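Local coordinates for protein molybdopterin adenylyltransferase (PDB 4XCW) that probably catalyses the adenylylation of molybdopterin, a late step in the biosynthesis of the molybdenum cofactor, at residues Leu38-Glu43 and Tyr163-Glu168; Thr5-Val10 and Glu43-Ile48; Ala123-Lys128 and Asp157-Asn162. One frame throughout, in Å; residues are numbered along the deposited sequence.

Contact 1: Leu38-Glu43 and Tyr163-Glu168; sequences LLNPLE and YMQVNE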
# COMPACT_ATOMS: atom_id res chain seq x y z
N LEU B 38 -12.99 -18.69 -18.02
CA LEU B 38 -14.44 -18.48 -17.94
C LEU B 38 -15.22 -19.39 -18.88
O LEU B 38 -14.80 -19.66 -20.01
CB LEU B 38 -14.77 -17.02 -18.25
CG LEU B 38 -14.29 -16.00 -17.22
CD1 LEU B 38 -14.43 -14.59 -17.75
CD2 LEU B 38 -15.09 -16.17 -15.93
N LEU B 39 -16.38 -19.84 -18.41
CA LEU B 39 -17.27 -20.66 -19.21
C LEU B 39 -18.28 -19.80 -19.97
O LEU B 39 -18.87 -20.24 -20.96
CB LEU B 39 -18.00 -21.67 -18.33
CG LEU B 39 -17.09 -22.67 -17.59
CD1 LEU B 39 -17.88 -23.47 -16.58
CD2 LEU B 39 -16.41 -23.59 -18.59
N ASN B 40 -18.48 -18.57 -19.50
CA ASN B 40 -19.44 -17.65 -20.11
C ASN B 40 -19.12 -17.36 -21.56
O ASN B 40 -17.96 -17.40 -21.97
CB ASN B 40 -19.46 -16.32 -19.36
CG ASN B 40 -19.70 -16.48 -17.87
OD1 ASN B 40 -18.82 -16.91 -17.14
ND2 ASN B 40 -20.90 -16.13 -17.42
N PRO B 41 -20.16 -17.07 -22.36
CA PRO B 41 -19.88 -16.39 -23.63
C PRO B 41 -19.17 -15.07 -23.34
O PRO B 41 -19.60 -14.31 -22.47
CB PRO B 41 -21.26 -16.17 -24.24
CG PRO B 41 -22.25 -16.42 -23.13
CD PRO B 41 -21.59 -17.38 -22.20
N LEU B 42 -18.07 -14.82 -24.04
CA LEU B 42 -17.28 -13.63 -23.77
C LEU B 42 -17.30 -12.67 -24.95
O LEU B 42 -17.27 -13.10 -26.11
CB LEU B 42 -15.84 -14.02 -23.43
CG LEU B 42 -15.66 -15.00 -22.27
CD1 LEU B 42 -14.19 -15.33 -22.07
CD2 LEU B 42 -16.27 -14.43 -21.01
N GLU B 43 -17.35 -11.38 -24.65
CA GLU B 43 -17.18 -10.36 -25.67
C GLU B 43 -16.06 -9.44 -25.24
O GLU B 43 -16.12 -8.82 -24.18
CB GLU B 43 -18.48 -9.59 -25.91
CG GLU B 43 -19.61 -10.45 -26.45
CD GLU B 43 -20.72 -9.65 -27.11
OE1 GLU B 43 -20.53 -8.43 -27.33
OE2 GLU B 43 -21.78 -10.24 -27.42
N TYR B 163 -22.60 -12.41 -13.76
CA TYR B 163 -22.15 -13.54 -12.96
C TYR B 163 -21.19 -14.45 -13.72
O TYR B 163 -21.61 -15.24 -14.57
CB TYR B 163 -23.36 -14.34 -12.49
CG TYR B 163 -23.03 -15.38 -11.44
CD1 TYR B 163 -23.06 -15.05 -10.10
CD2 TYR B 163 -22.72 -16.69 -11.80
CE1 TYR B 163 -22.77 -15.99 -9.13
CE2 TYR B 163 -22.43 -17.64 -10.83
CZ TYR B 163 -22.46 -17.28 -9.50
OH TYR B 163 -22.18 -18.21 -8.52
N MET B 164 -19.91 -14.33 -13.40
CA MET B 164 -18.88 -15.17 -14.00
C MET B 164 -19.00 -16.61 -13.55
O MET B 164 -19.14 -16.89 -12.35
CB MET B 164 -17.50 -14.65 -13.64
CG MET B 164 -17.11 -13.38 -14.35
SD MET B 164 -15.55 -12.79 -13.69
CE MET B 164 -15.24 -11.42 -14.80
N GLN B 165 -18.92 -17.53 -14.51
CA GLN B 165 -18.89 -18.95 -14.21
C GLN B 165 -17.54 -19.52 -14.60
O GLN B 165 -17.16 -19.56 -15.77
CB GLN B 165 -20.03 -19.67 -14.92
CG GLN B 165 -21.36 -18.98 -14.68
CD GLN B 165 -22.51 -19.95 -14.58
OE1 GLN B 165 -22.32 -21.17 -14.49
NE2 GLN B 165 -23.73 -19.42 -14.57
N VAL B 166 -16.81 -19.96 -13.58
CA VAL B 166 -15.41 -20.35 -13.71
C VAL B 166 -15.22 -21.72 -14.35
O VAL B 166 -15.97 -22.65 -14.07
CB VAL B 166 -14.76 -20.34 -12.32
CG1 VAL B 166 -13.29 -20.67 -12.41
CG2 VAL B 166 -14.96 -18.97 -11.70
N ASN B 167 -14.23 -21.82 -15.23
CA ASN B 167 -13.79 -23.11 -15.74
C ASN B 167 -12.82 -23.71 -14.73
O ASN B 167 -11.63 -23.39 -14.72
CB ASN B 167 -13.13 -22.96 -17.12
CG ASN B 167 -12.88 -24.31 -17.80
OD1 ASN B 167 -12.75 -25.34 -17.14
ND2 ASN B 167 -12.80 -24.30 -19.12
N GLU B 168 -13.34 -24.58 -13.88
CA GLU B 168 -12.59 -25.06 -12.73
C GLU B 168 -11.48 -26.04 -13.14
O GLU B 168 -10.61 -26.37 -12.34
CB GLU B 168 -13.55 -25.71 -11.73
CG GLU B 168 -14.63 -24.73 -11.29
CD GLU B 168 -15.55 -25.27 -10.22
OE1 GLU B 168 -15.45 -26.47 -9.90
OE2 GLU B 168 -16.37 -24.49 -9.70
O HOH W 1 -13.33 -21.80 -21.08
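Asn40 swings its amide toward the backbone of Tyr163-Gln165 through a chi1 of -54°, which sets CG beside its own N, and a chi2 of 73° that turns both ends of the amide to the other segment. OD1 then accepts the backbone N-H of Gln165 at 2.7 Å from N, in the plane of the side-chain carbonyl and on a lone pair, with a nearly straight N-H...O angle of 173°. The other end of the group, ND2, gives a longer and more bent bond of 3.1 Å to Tyr163 O, which lies somewhat out of the amide plane. A second bond from ND2, to Gln4 O, adds to the grip, so the rotation of this buried amide is fixed by three partners. One residue earlier, Leu39 N donates to Gln165 O at 2.8 Å. Gln165 thus offers both its N-H and its C=O to the 38-43 segment.

The leucines flank this polar seam. On the buried side, Leu38 CD2 packs against Met164 CB at 3.7 Å and also reaches Met164 CG. The more exposed Leu39 lays CD1 against Val166 O, while CD2 meets Asn167 CB at 3.6 Å, the two side chains crossing at about a right angle. Asn167 ND2 donates to a water 3.2 Å away, which also lies within hydrogen-bonding reach of Leu38 O. Arg175 completes the surroundings with a cation-pi contact to Tyr163 and a hydrogen bond to Met164 O. Asn40 pairs with the chain much as another peptide would, and with the single beta bridge of Leu38 and Val166 it fastens the segment after helix 152-158 to the loop between helix 25-37 and strand 42-49 of the alpha/beta fold.

Contact 2: Thr5-Val10 and Glu43-Ile48; sequences TIHIGV and EFHYEI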
# COMPACT_ATOMS: atom_id res chain seq x y z
N THR B 5 -23.54 -13.22 -20.65
CA THR B 5 -22.38 -12.77 -21.40
C THR B 5 -21.53 -11.86 -20.53
O THR B 5 -22.04 -10.93 -19.89
CB THR B 5 -22.78 -12.04 -22.68
OG1 THR B 5 -23.60 -12.89 -23.48
CG2 THR B 5 -21.54 -11.64 -23.47
N ILE B 6 -20.24 -12.14 -20.49
CA ILE B 6 -19.32 -11.28 -19.75
C ILE B 6 -18.62 -10.37 -20.74
O ILE B 6 -18.01 -10.84 -21.70
CB ILE B 6 -18.29 -12.09 -18.95
CG1 ILE B 6 -19.00 -13.06 -18.00
CG2 ILE B 6 -17.36 -11.15 -18.16
CD1 ILE B 6 -19.90 -12.39 -16.98
N HIS B 7 -18.74 -9.07 -20.53
CA HIS B 7 -18.05 -8.10 -21.36
C HIS B 7 -16.73 -7.71 -20.72
O HIS B 7 -16.68 -7.37 -19.53
CB HIS B 7 -18.94 -6.88 -21.60
CG HIS B 7 -20.10 -7.16 -22.50
ND1 HIS B 7 -20.03 -7.00 -23.87
CD2 HIS B 7 -21.34 -7.61 -22.23
CE1 HIS B 7 -21.19 -7.33 -24.40
NE2 HIS B 7 -22.01 -7.71 -23.43
N ILE B 8 -15.66 -7.81 -21.50
CA ILE B 8 -14.32 -7.60 -20.97
C ILE B 8 -13.56 -6.57 -21.80
O ILE B 8 -13.41 -6.72 -23.01
CB ILE B 8 -13.52 -8.91 -20.95
CG1 ILE B 8 -14.19 -9.92 -20.02
CG2 ILE B 8 -12.09 -8.66 -20.49
CD1 ILE B 8 -13.44 -11.22 -19.89
N GLY B 9 -13.09 -5.52 -21.13
CA GLY B 9 -12.28 -4.50 -21.78
C GLY B 9 -10.81 -4.86 -21.73
O GLY B 9 -10.31 -5.33 -20.71
N VAL B 10 -10.12 -4.67 -22.85
CA VAL B 10 -8.68 -4.89 -22.90
C VAL B 10 -8.04 -3.64 -23.48
O VAL B 10 -8.21 -3.34 -24.66
CB VAL B 10 -8.31 -6.12 -23.74
CG1 VAL B 10 -6.80 -6.40 -23.68
CG2 VAL B 10 -9.10 -7.33 -23.28
N GLU B 43 -17.35 -11.38 -24.65
CA GLU B 43 -17.18 -10.36 -25.67
C GLU B 43 -16.06 -9.44 -25.24
O GLU B 43 -16.12 -8.82 -24.18
CB GLU B 43 -18.48 -9.59 -25.91
CG GLU B 43 -19.61 -10.45 -26.45
CD GLU B 43 -20.72 -9.65 -27.11
OE1 GLU B 43 -20.53 -8.43 -27.33
OE2 GLU B 43 -21.78 -10.24 -27.42
N PHE B 44 -15.02 -9.37 -26.07
CA PHE B 44 -13.85 -8.57 -25.75
C PHE B 44 -13.88 -7.21 -26.44
O PHE B 44 -14.17 -7.12 -27.64
CB PHE B 44 -12.57 -9.32 -26.12
CG PHE B 44 -12.26 -10.47 -25.20
CD1 PHE B 44 -11.66 -10.24 -23.98
CD2 PHE B 44 -12.55 -11.77 -25.57
CE1 PHE B 44 -11.36 -11.30 -23.13
CE2 PHE B 44 -12.26 -12.83 -24.73
CZ PHE B 44 -11.66 -12.59 -23.51
N HIS B 45 -13.57 -6.17 -25.68
CA HIS B 45 -13.51 -4.81 -26.22
C HIS B 45 -12.07 -4.32 -26.15
O HIS B 45 -11.63 -3.83 -25.11
CB HIS B 45 -14.44 -3.89 -25.44
CG HIS B 45 -15.86 -4.33 -25.45
ND1 HIS B 45 -16.74 -3.99 -26.46
CD2 HIS B 45 -16.56 -5.10 -24.59
CE1 HIS B 45 -17.92 -4.52 -26.21
NE2 HIS B 45 -17.84 -5.20 -25.08
N TYR B 46 -11.36 -4.44 -27.26
CA TYR B 46 -9.93 -4.17 -27.29
C TYR B 46 -9.62 -2.83 -27.94
O TYR B 46 -10.19 -2.50 -28.98
CB TYR B 46 -9.19 -5.29 -28.02
CG TYR B 46 -7.72 -5.04 -28.27
CD1 TYR B 46 -6.80 -5.10 -27.23
CD2 TYR B 46 -7.25 -4.75 -29.54
CE1 TYR B 46 -5.45 -4.88 -27.45
CE2 TYR B 46 -5.90 -4.52 -29.77
CZ TYR B 46 -5.01 -4.59 -28.72
OH TYR B 46 -3.67 -4.37 -28.94
N GLU B 47 -8.73 -2.06 -27.32
CA GLU B 47 -8.30 -0.78 -27.86
C GLU B 47 -6.84 -0.53 -27.57
O GLU B 47 -6.36 -0.83 -26.47
CB GLU B 47 -9.14 0.36 -27.28
CG GLU B 47 -10.53 0.49 -27.87
CD GLU B 47 -11.20 1.79 -27.47
OE1 GLU B 47 -12.34 2.03 -27.92
OE2 GLU B 47 -10.59 2.58 -26.71
N ILE B 48 -6.13 0.01 -28.55
CA ILE B 48 -4.77 0.48 -28.36
C ILE B 48 -4.82 1.99 -28.17
O ILE B 48 -5.36 2.70 -29.02
CB ILE B 48 -3.86 0.13 -29.55
CG1 ILE B 48 -3.96 -1.35 -29.89
CG2 ILE B 48 -2.41 0.52 -29.24
CD1 ILE B 48 -3.03 -1.79 -31.01
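His7 and His45 meet rim to rim across two neighbouring parallel strands, the first and last elements of the beta-alpha-beta unit made by strand 6-13, helix 25-37 and strand 42-49. Their ring planes are 25° apart and neither ring covers the face of the other; His7 ND1 and His45 NE2 share a hydrogen bond of 3.1 Å, each nitrogen near the plane of the opposing ring. Either could be the donor. Tyr67 stacks on the His45 ring, giving it a second aromatic neighbour.

Glu43 runs alongside His7 and points the same way, with its carboxylate plane turned 65° from the ring. OE1 comes 3.2 Å from His7 CE1, a close approach to a ring carbon that would be expected to favour positive charge on the imidazole. Thr5 CG2 touches the aliphatic part of this glutamate at CG.

On the other side of the sheet, which packs on helix 25-37, Phe44 lies beside Ile8. A chi1 of -73° places its CG next to its backbone N and carries the CD1-CE1 side of the ring past the isoleucine: Phe44 CD1 is 3.8 Å from Ile8 CB. Phe44 CE1 nears Ile8 CG2 and CD1, and Phe44 CD1 also meets Val10 CG2. The valine is divided between two rings, since Val10 CG1 packs on Tyr46 CD1 at 3.8 Å. Val10 CB lies at the edge of the tyrosine ring.

Five main-chain hydrogen bonds tie the strands, which run nearly parallel. The shortest joins His45 N to Ile8 O at 2.7 Å, and that oxygen also takes a CA-H...O contact from Phe44 CA at 3.3 Å.

Contact 3: Ala123-Lys128 and Asp157-Asn162; sequences AGIRNK and DLILGN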
# COMPACT_ATOMS: atom_id res chain seq x y z
N ALA B 123 -5.65 -1.64 -8.93
CA ALA B 123 -6.99 -2.06 -9.32
C ALA B 123 -8.00 -1.23 -8.57
O ALA B 123 -7.72 -0.74 -7.48
CB ALA B 123 -7.20 -3.53 -9.06
N GLY B 124 -9.18 -1.05 -9.16
CA GLY B 124 -10.21 -0.26 -8.53
C GLY B 124 -11.58 -0.52 -9.13
O GLY B 124 -11.71 -1.24 -10.12
N ILE B 125 -12.59 0.10 -8.54
CA ILE B 125 -13.96 -0.07 -8.97
C ILE B 125 -14.50 1.20 -9.61
O ILE B 125 -14.36 2.28 -9.04
CB ILE B 125 -14.88 -0.45 -7.80
CG1 ILE B 125 -14.35 -1.69 -7.09
CG2 ILE B 125 -16.32 -0.61 -8.27
CD1 ILE B 125 -14.23 -2.90 -8.00
N ARG B 126 -15.08 1.08 -10.80
CA ARG B 126 -15.91 2.13 -11.37
C ARG B 126 -17.30 1.57 -11.61
O ARG B 126 -17.50 0.77 -12.52
CB ARG B 126 -15.33 2.67 -12.69
CG ARG B 126 -16.22 3.75 -13.30
CD ARG B 126 -15.69 4.28 -14.64
NE ARG B 126 -16.62 5.25 -15.20
CZ ARG B 126 -16.56 6.55 -14.97
NH1 ARG B 126 -15.59 7.04 -14.21
NH2 ARG B 126 -17.45 7.37 -15.52
N ASN B 127 -18.24 1.99 -10.78
CA ASN B 127 -19.62 1.52 -10.83
C ASN B 127 -19.69 -0.01 -10.77
O ASN B 127 -19.36 -0.59 -9.74
CB ASN B 127 -20.32 2.05 -12.09
CG ASN B 127 -20.41 3.57 -12.08
OD1 ASN B 127 -20.63 4.18 -11.03
ND2 ASN B 127 -20.23 4.18 -13.25
N LYS B 128 -20.11 -0.65 -11.85
CA LYS B 128 -20.25 -2.10 -11.85
C LYS B 128 -19.08 -2.76 -12.57
O LYS B 128 -19.18 -3.90 -13.05
CB LYS B 128 -21.59 -2.50 -12.49
CG LYS B 128 -22.78 -1.86 -11.79
CD LYS B 128 -24.13 -2.32 -12.34
CE LYS B 128 -25.27 -1.68 -11.57
NZ LYS B 128 -26.60 -2.23 -11.95
N ASP B 157 -19.35 -9.89 -8.54
CA ASP B 157 -20.65 -10.09 -7.88
C ASP B 157 -21.00 -8.93 -6.95
O ASP B 157 -22.11 -8.41 -6.98
CB ASP B 157 -20.69 -11.38 -7.05
CG ASP B 157 -20.57 -12.64 -7.87
OD1 ASP B 157 -20.71 -12.57 -9.11
OD2 ASP B 157 -20.34 -13.70 -7.26
N LEU B 158 -20.04 -8.55 -6.11
CA LEU B 158 -20.28 -7.55 -5.08
C LEU B 158 -20.57 -6.16 -5.64
O LEU B 158 -21.27 -5.38 -5.00
CB LEU B 158 -19.09 -7.47 -4.12
CG LEU B 158 -18.85 -8.69 -3.23
CD1 LEU B 158 -17.57 -8.51 -2.42
CD2 LEU B 158 -20.04 -8.91 -2.32
N ILE B 159 -20.00 -5.85 -6.80
CA ILE B 159 -20.22 -4.55 -7.44
C ILE B 159 -21.39 -4.61 -8.43
O ILE B 159 -21.67 -3.66 -9.16
CB ILE B 159 -18.95 -4.05 -8.16
CG1 ILE B 159 -18.66 -4.87 -9.42
CG2 ILE B 159 -17.76 -4.06 -7.22
CD1 ILE B 159 -17.30 -4.54 -10.07
N LEU B 160 -22.08 -5.76 -8.43
CA LEU B 160 -23.31 -5.98 -9.19
C LEU B 160 -23.08 -6.11 -10.70
O LEU B 160 -23.98 -5.81 -11.49
CB LEU B 160 -24.34 -4.86 -8.91
CG LEU B 160 -24.58 -4.54 -7.43
CD1 LEU B 160 -25.69 -3.50 -7.25
CD2 LEU B 160 -24.89 -5.82 -6.66
N GLY B 161 -21.90 -6.57 -11.09
CA GLY B 161 -21.64 -6.97 -12.46
C GLY B 161 -22.27 -8.32 -12.77
O GLY B 161 -22.91 -8.93 -11.91
N ASN B 162 -22.08 -8.80 -14.00
CA ASN B 162 -22.65 -10.08 -14.42
C ASN B 162 -21.95 -11.25 -13.74
O ASN B 162 -20.85 -11.11 -13.21
CB ASN B 162 -22.60 -10.25 -15.94
CG ASN B 162 -23.48 -9.26 -16.67
OD1 ASN B 162 -24.47 -8.77 -16.12
ND2 ASN B 162 -23.13 -8.97 -17.91
O HOH W 2 -26.54 -4.85 -11.68
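A Schellman motif closing helix 152-158 brings Ile159 against the end of strand 123-126 and the turn after it. Leu160, with positive phi, is the C-prime residue: its N bonds to Asp157 O at 3.0 Å, and Gly161 N to Val156 O. Ile159 and Ile125 reach toward each other tip to tip, Ile159 CG2 lying 3.8 Å from Ile125 CD1 and little farther from its CG2. A chi1 of 71° wedges Ile159 CG1 between its own N and carbonyl carbon, and from there CD1 settles on the peptide of Lys128, 3.5 Å from Lys128 C. Pro80 of the second subunit packs on both isoleucines.

Lys128 passes the helix end with its chain extended beyond CG. Its methylenes run by two successive carbonyls, CG at 3.4 Å from Ile159 O and CD at 3.6 Å from Leu160 O, while its CA makes a CA-H...O contact with Ile159 O. The ammonium group is linked to the turn through water: Lys128 NZ donates to a molecule 2.6 Å away, which donates to Leu160 O. The helix end, with its carbonyls at this side, would probably be a favourable setting for the ammonium charge. This is a helix C-cap of the Schellman type, its apolar C-cap residue, Ile159, pressed on the tight two-residue turn, close to type II', of the beta hairpin formed by strands 123-126 and 129-134, beside a subunit interface.

How the contacts relate
The three contacts touch one another around the start of strand 6-13. Contacts 1 and 2, with centres about 13 Å apart, share Glu43 and strand 42-49; Pro41 O and Ile6 N, 3.0 Å apart, probably form a hydrogen bond that carries the strand pairing of contact 2 up to the turn of contact 1. The C-terminal segment then runs from contact 3 to contact 1: Asn162 ND2 lies 3.0 Å from Thr5 O, a probable bond joining contacts 2 and 3, their centres about 15 Å apart, and Asp157 packs on Tyr163. Contact 3 is nested inside the chain loop closed by contact 1, their centres about 16 Å apart.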